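Local coordinates for protein alcohol dehydrogenase (PDB 4CPD) that probably catalyses the NAD-dependent interconversion of alcohols with aldehydes or ketones, as a zinc-containing medium-chain dehydrogenase that binds zinc and NAD, at residues 79-90 and 129-138; 95-103 and 291-299. All blocks are in the same frame, centred on the assembly; numbering follows the deposited sequence.

Interaction 1: 79-90 and 129-138. With ZN (zinc ion), chain F.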
loop_
_atom_site.group_PDB
_atom_site.type_symbol
_atom_site.label_atom_id
_atom_site.label_comp_id
_atom_site.label_asym_id
_atom_site.label_seq_id
_atom_site.Cartn_x
_atom_site.Cartn_y
_atom_site.Cartn_z
ATOM N N ASP A 79 38.453 1.839 -11.183
ATOM C CA ASP A 79 37.431 2.026 -10.170
ATOM C C ASP A 79 36.650 0.781 -9.775
ATOM O O ASP A 79 36.138 0.057 -10.621
ATOM C CB ASP A 79 36.454 3.118 -10.625
ATOM C CG ASP A 79 37.077 4.510 -10.646
ATOM O OD1 ASP A 79 38.241 4.680 -10.205
ATOM O OD2 ASP A 79 36.372 5.443 -11.095
ATOM N N TRP A 80 36.577 0.565 -8.463
ATOM C CA TRP A 80 35.753 -0.470 -7.876
ATOM C C TRP A 80 34.299 -0.027 -7.914
ATOM O O TRP A 80 33.967 1.082 -7.494
ATOM C CB TRP A 80 36.168 -0.753 -6.430
ATOM C CG TRP A 80 37.363 -1.631 -6.351
ATOM C CD1 TRP A 80 38.658 -1.231 -6.296
ATOM C CD2 TRP A 80 37.387 -3.063 -6.352
ATOM N NE1 TRP A 80 39.487 -2.319 -6.267
ATOM C CE2 TRP A 80 38.733 -3.459 -6.300
ATOM C CE3 TRP A 80 36.412 -4.040 -6.394
ATOM C CZ2 TRP A 80 39.124 -4.795 -6.284
ATOM C CZ3 TRP A 80 36.807 -5.366 -6.367
ATOM C CH2 TRP A 80 38.152 -5.728 -6.317
ATOM N N VAL A 81 33.437 -0.900 -8.417
ATOM C CA VAL A 81 32.035 -0.560 -8.568
ATOM C C VAL A 81 31.101 -1.712 -8.226
ATOM O O VAL A 81 31.476 -2.896 -8.216
ATOM C CB VAL A 81 31.685 -0.101 -9.994
ATOM C CG1 VAL A 81 32.405 1.195 -10.335
ATOM C CG2 VAL A 81 31.981 -1.215 -11.007
ATOM N N VAL A 82 29.872 -1.314 -7.936
ATOM C CA VAL A 82 28.786 -2.214 -7.777
ATOM C C VAL A 82 27.545 -1.587 -8.481
ATOM O O VAL A 82 27.505 -0.384 -8.794
ATOM C CB VAL A 82 28.567 -2.472 -6.306
ATOM C CG1 VAL A 82 27.850 -1.301 -5.672
ATOM C CG2 VAL A 82 27.744 -3.737 -6.103
ATOM N N GLY A 83 26.549 -2.398 -8.789
ATOM C CA GLY A 83 25.381 -1.878 -9.508
ATOM C C GLY A 83 24.153 -2.676 -9.177
ATOM O O GLY A 83 24.267 -3.829 -8.773
ATOM N N PRO A 84 22.978 -2.066 -9.325
ATOM C CA PRO A 84 21.710 -2.779 -9.206
ATOM C C PRO A 84 21.597 -3.964 -10.164
ATOM O O PRO A 84 22.105 -3.919 -11.269
ATOM C CB PRO A 84 20.685 -1.735 -9.610
ATOM C CG PRO A 84 21.330 -0.449 -9.264
ATOM C CD PRO A 84 22.767 -0.643 -9.622
ATOM N N PHE A 85 20.920 -5.011 -9.727
ATOM C CA PHE A 85 20.669 -6.152 -10.559
ATOM C C PHE A 85 19.746 -5.866 -11.736
ATOM O O PHE A 85 19.610 -6.688 -12.618
ATOM C CB PHE A 85 20.100 -7.288 -9.718
ATOM C CG PHE A 85 18.681 -7.087 -9.260
ATOM C CD1 PHE A 85 17.607 -7.468 -10.062
ATOM C CD2 PHE A 85 18.418 -6.606 -7.987
ATOM C CE1 PHE A 85 16.300 -7.333 -9.615
ATOM C CE2 PHE A 85 17.110 -6.459 -7.546
ATOM C CZ PHE A 85 16.053 -6.828 -8.359
ATOM N N HIS A 86 19.098 -4.725 -11.742
ATOM C CA HIS A 86 18.219 -4.405 -12.812
ATOM C C HIS A 86 18.641 -3.062 -13.385
ATOM O O HIS A 86 19.091 -2.209 -12.665
ATOM C CB HIS A 86 16.772 -4.384 -12.315
ATOM C CG HIS A 86 16.492 -3.291 -11.332
ATOM N ND1 HIS A 86 16.777 -3.409 -9.993
ATOM C CD2 HIS A 86 15.948 -2.062 -11.491
ATOM C CE1 HIS A 86 16.410 -2.305 -9.367
ATOM N NE2 HIS A 86 15.919 -1.466 -10.253
ATOM N N ILE A 87 18.464 -2.878 -14.688
ATOM C CA ILE A 87 18.980 -1.710 -15.368
ATOM C C ILE A 87 17.874 -0.745 -15.663
ATOM O O ILE A 87 16.716 -1.120 -15.697
ATOM C CB ILE A 87 19.713 -2.071 -16.683
ATOM C CG1 ILE A 87 18.754 -2.671 -17.717
ATOM C CG2 ILE A 87 20.801 -3.092 -16.420
ATOM C CD1 ILE A 87 19.237 -2.502 -19.153
ATOM N N ALA A 88 18.269 0.498 -15.900
ATOM C CA ALA A 88 17.360 1.602 -16.027
ATOM C C ALA A 88 18.000 2.651 -16.894
ATOM O O ALA A 88 19.211 2.774 -16.908
ATOM C CB ALA A 88 17.016 2.181 -14.671
ATOM N N CYS A 89 17.176 3.406 -17.604
ATOM C CA CYS A 89 17.638 4.252 -18.671
ATOM C C CYS A 89 17.847 5.672 -18.192
ATOM O O CYS A 89 18.645 6.401 -18.765
ATOM C CB CYS A 89 16.614 4.224 -19.831
ATOM S SG CYS A 89 15.132 5.266 -19.599
ATOM N N GLY A 90 17.045 6.093 -17.221
ATOM C CA GLY A 90 17.181 7.405 -16.634
ATOM C C GLY A 90 16.388 8.525 -17.301
ATOM O O GLY A 90 16.389 9.677 -16.814
ATOM N N PRO A 129 25.001 -1.243 -19.467
ATOM C CA PRO A 129 24.456 -0.070 -20.166
ATOM C C PRO A 129 24.063 1.073 -19.269
ATOM O O PRO A 129 23.725 0.850 -18.136
ATOM C CB PRO A 129 23.183 -0.606 -20.813
ATOM C CG PRO A 129 22.811 -1.787 -19.995
ATOM C CD PRO A 129 24.084 -2.391 -19.516
ATOM N N PHE A 130 24.090 2.290 -19.795
ATOM C CA PHE A 130 23.712 3.463 -19.017
ATOM C C PHE A 130 24.435 3.454 -17.643
ATOM O O PHE A 130 23.826 3.646 -16.583
ATOM C CB PHE A 130 22.177 3.500 -18.819
ATOM C CG PHE A 130 21.365 3.473 -20.095
ATOM C CD1 PHE A 130 21.403 4.538 -20.998
ATOM C CD2 PHE A 130 20.513 2.397 -20.364
ATOM C CE1 PHE A 130 20.636 4.509 -22.157
ATOM C CE2 PHE A 130 19.732 2.365 -21.513
ATOM C CZ PHE A 130 19.795 3.421 -22.409
ATOM N N SER A 131 25.742 3.228 -17.656
ATOM C CA SER A 131 26.491 3.062 -16.409
ATOM C C SER A 131 26.441 4.315 -15.529
ATOM O O SER A 131 26.644 4.241 -14.306
ATOM C CB SER A 131 27.945 2.665 -16.694
ATOM O OG SER A 131 28.611 3.663 -17.463
ATOM N N ASN A 132 26.171 5.452 -16.165
ATOM C CA ASN A 132 25.841 6.685 -15.469
ATOM C C ASN A 132 24.687 6.519 -14.504
ATOM O O ASN A 132 24.642 7.195 -13.484
ATOM C CB ASN A 132 25.502 7.819 -16.445
ATOM C CG ASN A 132 24.367 7.460 -17.432
ATOM O OD1 ASN A 132 24.385 6.406 -18.092
ATOM N ND2 ASN A 132 23.388 8.361 -17.551
ATOM N N VAL A 133 23.756 5.636 -14.827
ATOM C CA VAL A 133 22.621 5.350 -13.961
ATOM C C VAL A 133 22.836 4.084 -13.128
ATOM O O VAL A 133 22.445 4.022 -11.960
ATOM C CB VAL A 133 21.373 5.143 -14.840
ATOM C CG1 VAL A 133 20.191 4.651 -14.035
ATOM C CG2 VAL A 133 21.031 6.426 -15.575
ATOM N N ASN A 134 23.427 3.069 -13.746
ATOM C CA ASN A 134 23.423 1.721 -13.197
ATOM C C ASN A 134 24.654 1.259 -12.428
ATOM O O ASN A 134 24.745 0.071 -12.109
ATOM C CB ASN A 134 23.164 0.762 -14.344
ATOM C CG ASN A 134 21.847 1.043 -15.026
ATOM O OD1 ASN A 134 21.774 1.377 -16.211
ATOM N ND2 ASN A 134 20.795 0.907 -14.272
ATOM N N LEU A 135 25.588 2.171 -12.120
ATOM C CA LEU A 135 26.769 1.807 -11.309
ATOM C C LEU A 135 27.034 2.797 -10.188
ATOM O O LEU A 135 26.639 3.974 -10.261
ATOM C CB LEU A 135 28.027 1.732 -12.165
ATOM C CG LEU A 135 28.240 0.557 -13.118
ATOM C CD1 LEU A 135 29.611 0.612 -13.786
ATOM C CD2 LEU A 135 28.056 -0.774 -12.405
ATOM N N ARG A 136 27.707 2.304 -9.139
ATOM C CA ARG A 136 28.254 3.177 -8.093
ATOM C C ARG A 136 29.690 2.809 -7.763
ATOM O O ARG A 136 30.002 1.618 -7.590
ATOM C CB ARG A 136 27.420 3.106 -6.818
ATOM C CG ARG A 136 26.011 3.624 -6.955
ATOM C CD ARG A 136 26.000 5.101 -7.268
ATOM N NE ARG A 136 24.657 5.654 -7.203
ATOM C CZ ARG A 136 23.700 5.459 -8.115
ATOM N NH1 ARG A 136 23.887 4.712 -9.186
ATOM N NH2 ARG A 136 22.528 6.027 -7.941
ATOM N N LYS A 137 30.540 3.846 -7.700
ATOM C CA LYS A 137 31.876 3.745 -7.118
ATOM C C LYS A 137 31.711 3.272 -5.702
ATOM O O LYS A 137 30.796 3.710 -5.036
ATOM C CB LYS A 137 32.568 5.106 -7.079
ATOM C CG LYS A 137 33.421 5.458 -8.293
ATOM C CD LYS A 137 34.499 6.499 -7.942
ATOM C CE LYS A 137 35.689 5.885 -7.175
ATOM N NZ LYS A 137 36.986 6.619 -7.363
ATOM N N LEU A 138 32.566 2.364 -5.253
ATOM C CA LEU A 138 32.639 1.993 -3.834
ATOM C C LEU A 138 33.261 3.107 -3.024
ATOM O O LEU A 138 34.243 3.720 -3.451
ATOM C CB LEU A 138 33.457 0.725 -3.619
ATOM C CG LEU A 138 32.645 -0.561 -3.683
ATOM C CD1 LEU A 138 31.868 -0.671 -4.977
ATOM C CD2 LEU A 138 33.524 -1.777 -3.514
HETATM ZN ZN ZN F . 13.892 4.273 -17.925
HETATM O O HOH W 1 23.902 -2.151 -12.701
#
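The Phe130 ring is set beside Cys89 by a first torsion that places CG anti to the carbonyl carbon (chi1 -56°), while Cys89, with SG between its backbone N and carbonyl carbon (chi1 79°), extends its sulfur to a zinc ion. Both lie in the GroES-like domain of this medium-chain dehydrogenase, where residues 79-90 run from the domain's sheet to the four-cysteine zinc lobe. Cys89 CA sits over one face of the Phe130 ring, offset toward its rim, 4.0 Å from the centroid, a CH-pi contact, and SG binds the zinc at 2.3 Å. Phe130 is the N-cap of the short helix 131-134, and its carbonyl oxygen takes the amides of Val133 and Asn134. The same turn packs on the zinc lobe through Val133, whose CG1 meets Ala88 CB and whose CG2 approaches Gly90 CA.

At the other end the strands 80-82 and 136-137 pair antiparallel. Val82 and Arg136 form the hydrogen-bonded pair, Val82 N giving to Arg136 O at 3.0 Å and Arg136 N returning to Val82 O at 2.7 Å. Val81 and Lys137 are the neighbouring non-hydrogen-bonded pair, and Leu138 N extends the pairing to Trp80 O at 2.9 Å. Leu138 CD1 lies against the backbone of Val81 and touches Val82 CB, the two side chains crossing at about a right angle.

Arg136 NH1 bonds to Val133 O, which lies in the guanidinium plane, and to Leu135 O, while NE makes a salt bridge with Asp300. Lys137 NZ reaches Asp79 OD1 in a long salt bridge, OD2 being hydrogen-bonded to the backbone N of Gln76. Back at the zinc end, the side chains of Ile87 and Pro129 cross at about a right angle, CD1 of Ile87 meeting CG of Pro129 at 3.7 Å.

Interaction 2: 95-103 and 291-299. With ZN (zinc ion), chain F; NAD (nicotinamide-adenine-dinucleotide), chain G.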
loop_
_atom_site.group_PDB
_atom_site.type_symbol
_atom_site.label_atom_id
_atom_site.label_comp_id
_atom_site.label_asym_id
_atom_site.label_seq_id
_atom_site.Cartn_x
_atom_site.Cartn_y
_atom_site.Cartn_z
ATOM N N CYS A 95 11.523 6.382 -15.040
ATOM C CA CYS A 95 12.790 6.778 -14.463
ATOM C C CYS A 95 12.672 8.174 -13.929
ATOM O O CYS A 95 13.204 8.443 -12.878
ATOM C CB CYS A 95 13.948 6.710 -15.478
ATOM S SG CYS A 95 14.511 5.034 -15.827
ATOM N N ARG A 96 11.961 9.053 -14.625
ATOM C CA ARG A 96 11.813 10.447 -14.141
ATOM C C ARG A 96 11.006 10.558 -12.830
ATOM O O ARG A 96 11.210 11.491 -12.065
ATOM C CB ARG A 96 11.221 11.357 -15.203
ATOM C CG ARG A 96 11.883 11.164 -16.556
ATOM C CD ARG A 96 12.215 12.470 -17.251
ATOM N NE ARG A 96 13.624 12.788 -17.086
ATOM C CZ ARG A 96 14.495 13.034 -18.073
ATOM N NH1 ARG A 96 14.131 13.049 -19.360
ATOM N NH2 ARG A 96 15.752 13.303 -17.762
ATOM N N ARG A 97 10.110 9.593 -12.596
ATOM C CA ARG A 97 9.368 9.448 -11.346
ATOM C C ARG A 97 10.178 8.729 -10.276
ATOM O O ARG A 97 9.660 8.437 -9.208
ATOM C CB ARG A 97 8.091 8.621 -11.571
ATOM C CG ARG A 97 7.010 9.229 -12.454
ATOM C CD ARG A 97 5.936 8.172 -12.721
ATOM N NE ARG A 97 4.863 8.671 -13.591
ATOM C CZ ARG A 97 4.518 8.153 -14.776
ATOM N NH1 ARG A 97 5.109 7.075 -15.262
ATOM N NH2 ARG A 97 3.543 8.703 -15.473
ATOM N N HIS A 98 11.432 8.422 -10.575
ATOM C CA HIS A 98 12.309 7.653 -9.686
ATOM C C HIS A 98 11.803 6.257 -9.360
ATOM O O HIS A 98 12.100 5.704 -8.260
ATOM C CB HIS A 98 12.631 8.447 -8.420
ATOM C CG HIS A 98 13.190 9.811 -8.707
ATOM N ND1 HIS A 98 13.024 10.893 -7.869
ATOM C CD2 HIS A 98 13.923 10.262 -9.749
ATOM C CE1 HIS A 98 13.633 11.948 -8.377
ATOM N NE2 HIS A 98 14.183 11.593 -9.521
ATOM N N GLN A 99 11.075 5.687 -10.324
ATOM C CA GLN A 99 10.641 4.304 -10.234
ATOM C C GLN A 99 11.417 3.482 -11.275
ATOM O O GLN A 99 10.879 3.013 -12.289
ATOM C CB GLN A 99 9.141 4.217 -10.442
ATOM C CG GLN A 99 8.344 5.036 -9.439
ATOM C CD GLN A 99 6.849 4.853 -9.616
ATOM O OE1 GLN A 99 6.323 5.082 -10.698
ATOM N NE2 GLN A 99 6.165 4.433 -8.561
ATOM N N TYR A 100 12.701 3.303 -10.985
ATOM C CA TYR A 100 13.659 2.746 -11.949
ATOM C C TYR A 100 13.377 1.289 -12.200
ATOM O O TYR A 100 13.745 0.766 -13.247
ATOM C CB TYR A 100 15.117 2.933 -11.482
ATOM C CG TYR A 100 15.463 4.369 -11.089
ATOM C CD1 TYR A 100 15.936 5.287 -12.031
ATOM C CD2 TYR A 100 15.291 4.826 -9.766
ATOM C CE1 TYR A 100 16.236 6.595 -11.682
ATOM C CE2 TYR A 100 15.594 6.133 -9.417
ATOM C CZ TYR A 100 16.078 7.010 -10.378
ATOM O OH TYR A 100 16.355 8.304 -10.014
ATOM N N ASN A 101 12.753 0.609 -11.253
ATOM C CA ASN A 101 12.325 -0.765 -11.499
ATOM C C ASN A 101 11.202 -0.889 -12.544
ATOM O O ASN A 101 10.911 -1.970 -12.969
ATOM C CB ASN A 101 11.838 -1.422 -10.206
ATOM C CG ASN A 101 10.727 -0.645 -9.534
ATOM O OD1 ASN A 101 10.807 0.576 -9.399
ATOM N ND2 ASN A 101 9.672 -1.332 -9.158
ATOM N N LEU A 102 10.544 0.211 -12.914
ATOM C CA LEU A 102 9.536 0.176 -13.966
ATOM C C LEU A 102 10.018 0.799 -15.258
ATOM O O LEU A 102 9.184 1.125 -16.123
ATOM C CB LEU A 102 8.290 0.909 -13.486
ATOM C CG LEU A 102 7.690 0.274 -12.227
ATOM C CD1 LEU A 102 6.534 1.132 -11.718
ATOM C CD2 LEU A 102 7.247 -1.159 -12.495
ATOM N N CYS A 103 11.342 0.969 -15.384
ATOM C CA CYS A 103 11.956 1.592 -16.567
ATOM C C CYS A 103 11.444 0.902 -17.817
ATOM O O CYS A 103 11.351 -0.322 -17.859
ATOM C CB CYS A 103 13.464 1.464 -16.543
ATOM S SG CYS A 103 14.202 2.124 -18.037
ATOM N N GLY A 291 5.959 -5.824 -5.101
ATOM C CA GLY A 291 6.760 -5.367 -6.219
ATOM C C GLY A 291 8.188 -5.869 -6.259
ATOM O O GLY A 291 8.691 -6.446 -5.302
ATOM N N LEU A 292 8.844 -5.630 -7.383
ATOM C CA LEU A 292 10.253 -5.876 -7.512
ATOM C C LEU A 292 11.020 -4.653 -7.018
ATOM O O LEU A 292 10.549 -3.515 -7.128
ATOM C CB LEU A 292 10.585 -6.175 -8.967
ATOM C CG LEU A 292 9.749 -7.284 -9.632
ATOM C CD1 LEU A 292 10.276 -7.574 -11.025
ATOM C CD2 LEU A 292 9.714 -8.586 -8.829
ATOM N N ALA A 293 12.213 -4.884 -6.489
ATOM C CA ALA A 293 12.987 -3.840 -5.827
ATOM C C ALA A 293 13.273 -2.707 -6.716
ATOM O O ALA A 293 13.396 -2.880 -7.913
ATOM C CB ALA A 293 14.292 -4.408 -5.359
ATOM N N ASN A 294 13.405 -1.535 -6.126
ATOM C CA ASN A 294 13.774 -0.317 -6.858
ATOM C C ASN A 294 15.115 0.120 -6.286
ATOM O O ASN A 294 15.283 1.177 -5.661
ATOM C CB ASN A 294 12.703 0.748 -6.687
ATOM C CG ASN A 294 13.035 2.033 -7.399
ATOM O OD1 ASN A 294 13.822 2.054 -8.337
ATOM N ND2 ASN A 294 12.438 3.116 -6.962
ATOM N N VAL A 295 16.082 -0.747 -6.513
ATOM C CA VAL A 295 17.395 -0.645 -5.900
ATOM C C VAL A 295 18.043 0.720 -6.017
ATOM O O VAL A 295 18.637 1.204 -5.052
ATOM C CB VAL A 295 18.345 -1.692 -6.483
ATOM C CG1 VAL A 295 19.736 -1.527 -5.898
ATOM C CG2 VAL A 295 17.819 -3.104 -6.210
ATOM N N HIS A 296 17.925 1.336 -7.176
ATOM C CA HIS A 296 18.577 2.628 -7.423
ATOM C C HIS A 296 18.169 3.682 -6.408
ATOM O O HIS A 296 18.951 4.548 -6.076
ATOM C CB HIS A 296 18.236 3.163 -8.801
ATOM C CG HIS A 296 18.566 2.222 -9.914
ATOM N ND1 HIS A 296 17.901 1.030 -10.096
ATOM C CD2 HIS A 296 19.487 2.298 -10.907
ATOM C CE1 HIS A 296 18.387 0.415 -11.154
ATOM N NE2 HIS A 296 19.357 1.157 -11.656
ATOM N N LEU A 297 16.919 3.614 -5.945
ATOM C CA LEU A 297 16.415 4.599 -5.036
ATOM C C LEU A 297 17.171 4.542 -3.700
ATOM O O LEU A 297 17.338 5.561 -3.079
ATOM C CB LEU A 297 14.908 4.393 -4.816
ATOM C CG LEU A 297 14.189 5.584 -4.132
ATOM C CD1 LEU A 297 14.265 6.814 -4.995
ATOM C CD2 LEU A 297 12.732 5.253 -3.825
ATOM N N TYR A 298 17.620 3.349 -3.295
ATOM C CA TYR A 298 18.173 3.101 -1.977
ATOM C C TYR A 298 19.670 2.866 -1.941
ATOM O O TYR A 298 20.282 2.956 -0.899
ATOM C CB TYR A 298 17.481 1.873 -1.393
ATOM C CG TYR A 298 15.976 2.030 -1.379
ATOM C CD1 TYR A 298 15.381 3.007 -0.588
ATOM C CD2 TYR A 298 15.156 1.220 -2.157
ATOM C CE1 TYR A 298 14.015 3.169 -0.573
ATOM C CE2 TYR A 298 13.788 1.383 -2.154
ATOM C CZ TYR A 298 13.234 2.358 -1.364
ATOM O OH TYR A 298 11.891 2.532 -1.332
ATOM N N ILE A 299 20.270 2.551 -3.070
ATOM C CA ILE A 299 21.643 2.052 -3.076
ATOM C C ILE A 299 22.652 3.004 -2.433
ATOM O O ILE A 299 23.562 2.555 -1.791
ATOM C CB ILE A 299 22.091 1.686 -4.504
ATOM C CG1 ILE A 299 23.359 0.855 -4.465
ATOM C CG2 ILE A 299 22.318 2.941 -5.343
ATOM C CD1 ILE A 299 23.664 0.208 -5.790
HETATM ZN ZN ZN F . 13.892 4.273 -17.925
HETATM P PA NAD G . 15.718 -18.571 -0.731
HETATM O O1A NAD G . 17.206 -18.900 -0.590
HETATM O O2A NAD G . 14.812 -19.528 -1.500
HETATM O O5B NAD G . 15.002 -18.263 0.688
HETATM C C5B NAD G . 13.642 -18.628 0.919
HETATM C C4B NAD G . 13.435 -18.951 2.396
HETATM O O4B NAD G . 12.033 -19.009 2.691
HETATM C C3B NAD G . 14.045 -20.309 2.759
HETATM O O3B NAD G . 14.766 -20.288 4.001
HETATM C C2B NAD G . 12.851 -21.209 2.904
HETATM O O2B NAD G . 13.090 -22.270 3.834
HETATM C C1B NAD G . 11.803 -20.228 3.392
HETATM N N9A NAD G . 10.463 -20.749 3.118
HETATM C C8A NAD G . 10.079 -21.341 1.969
HETATM N N7A NAD G . 8.779 -21.707 2.074
HETATM C C5A NAD G . 8.331 -21.340 3.297
HETATM C C6A NAD G . 7.057 -21.416 4.039
HETATM N N6A NAD G . 5.997 -21.983 3.441
HETATM N N1A NAD G . 6.986 -20.921 5.303
HETATM C C2A NAD G . 8.055 -20.352 5.893
HETATM N N3A NAD G . 9.252 -20.249 5.269
HETATM C C4A NAD G . 9.449 -20.710 3.995
HETATM O O3 NAD G . 15.549 -17.136 -1.468
HETATM P PN NAD G . 16.221 -15.709 -1.094
HETATM O O1N NAD G . 17.548 -15.704 -1.828
HETATM O O2N NAD G . 16.073 -15.386 0.397
HETATM O O5D NAD G . 15.183 -14.706 -1.823
HETATM C C5D NAD G . 13.955 -14.414 -1.127
HETATM C C4D NAD G . 12.732 -14.201 -2.015
HETATM O O4D NAD G . 12.729 -12.834 -2.448
HETATM C C3D NAD G . 12.705 -15.064 -3.278
HETATM O O3D NAD G . 11.335 -15.364 -3.593
HETATM C C2D NAD G . 13.376 -14.177 -4.329
HETATM O O2D NAD G . 13.081 -14.499 -5.712
HETATM C C1D NAD G . 12.848 -12.810 -3.888
HETATM N N1N NAD G . 13.655 -11.669 -4.351
HETATM C C2N NAD G . 12.937 -10.621 -4.766
HETATM C C3N NAD G . 13.534 -9.460 -5.235
HETATM C C7N NAD G . 12.602 -8.358 -5.652
HETATM O O7N NAD G . 12.926 -7.535 -6.492
HETATM N N7N NAD G . 11.403 -8.302 -5.040
HETATM C C4N NAD G . 14.936 -9.381 -5.268
HETATM C C5N NAD G . 15.681 -10.483 -4.832
HETATM C C6N NAD G . 15.013 -11.630 -4.373
#
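One side-chain amide, that of Asn294, joins the lobe round the four-cysteine zinc to the loop that holds the nicotinamide, meeting three backbone groups of residues 98-101. Its ND2 donates to His98 O at 2.9 Å, in the carbonyl plane and on a lone pair. Its OD1 faces two amides, taking weak bonds from Tyr100 N at 3.1 Å and from Asn101 N at 3.4 Å. CG lies opposite the backbone N (chi1 179°), which carries the amide out from the start of helix 295-307 to this backbone. Helix 93-96 closes in a Schellman motif, with His98, the first non-helical residue, at positive phi, turning the chain so that residues 98-101 come to Asn294. With a leucine in place of Asn294, His98 O and the amides of Tyr100 and Asn101 would probably lose their shared partner, and the lobe is likely to be less firmly set against the nicotinamide loop.

Tyr100 adds the apolar part. Its CB stands over one face of the His296 ring, 4.0 Å from the centroid, a CH-pi contact. The rings lie at 29° to each other with centroids 5.2 Å apart, too displaced for a real stack. Asn294 OD1 lies at the edge of the Tyr100 ring, in its plane. Nearby, the side chains of Asn101 and Asn294 cross at about a right angle, though their amide planes are only 30° apart, and Asn101 ND2 is hydrogen-bonded to Asp285 of the second subunit.

On the far side of the loop, Ala293 N donates to NAD O7N at 2.7 Å and Gly291 O accepts from NAD N7N at 3.3 Å. A donor and an acceptor two residues apart thus read both ends of the carboxamide and fix its rotation, so the chain that Asn294 ties to the zinc lobe also orients the nicotinamide amide.

How the interactions relate
Along the chain the segments alternate, 79-90, 95-103, 129-138 and 291-299, and the centres of the two contacts lie about 12 Å apart. They share one zinc ion: Cys89 of interaction 1 and Cys95 and Cys103 of interaction 2 bind it together with Cys92. A second junction forms at helix 295-307, where the ring of His296 meets that of His86 with planes at about 70° and also touches Pro84. Interaction 1 itself joins two parts of the GroES-like domain, its sheet and the zinc lobe, whereas interaction 2 carries that lobe across to the loop leaving strand 286-290 of the NAD-binding parallel sheet, linking metal lobe, cofactor loop and the second subunit.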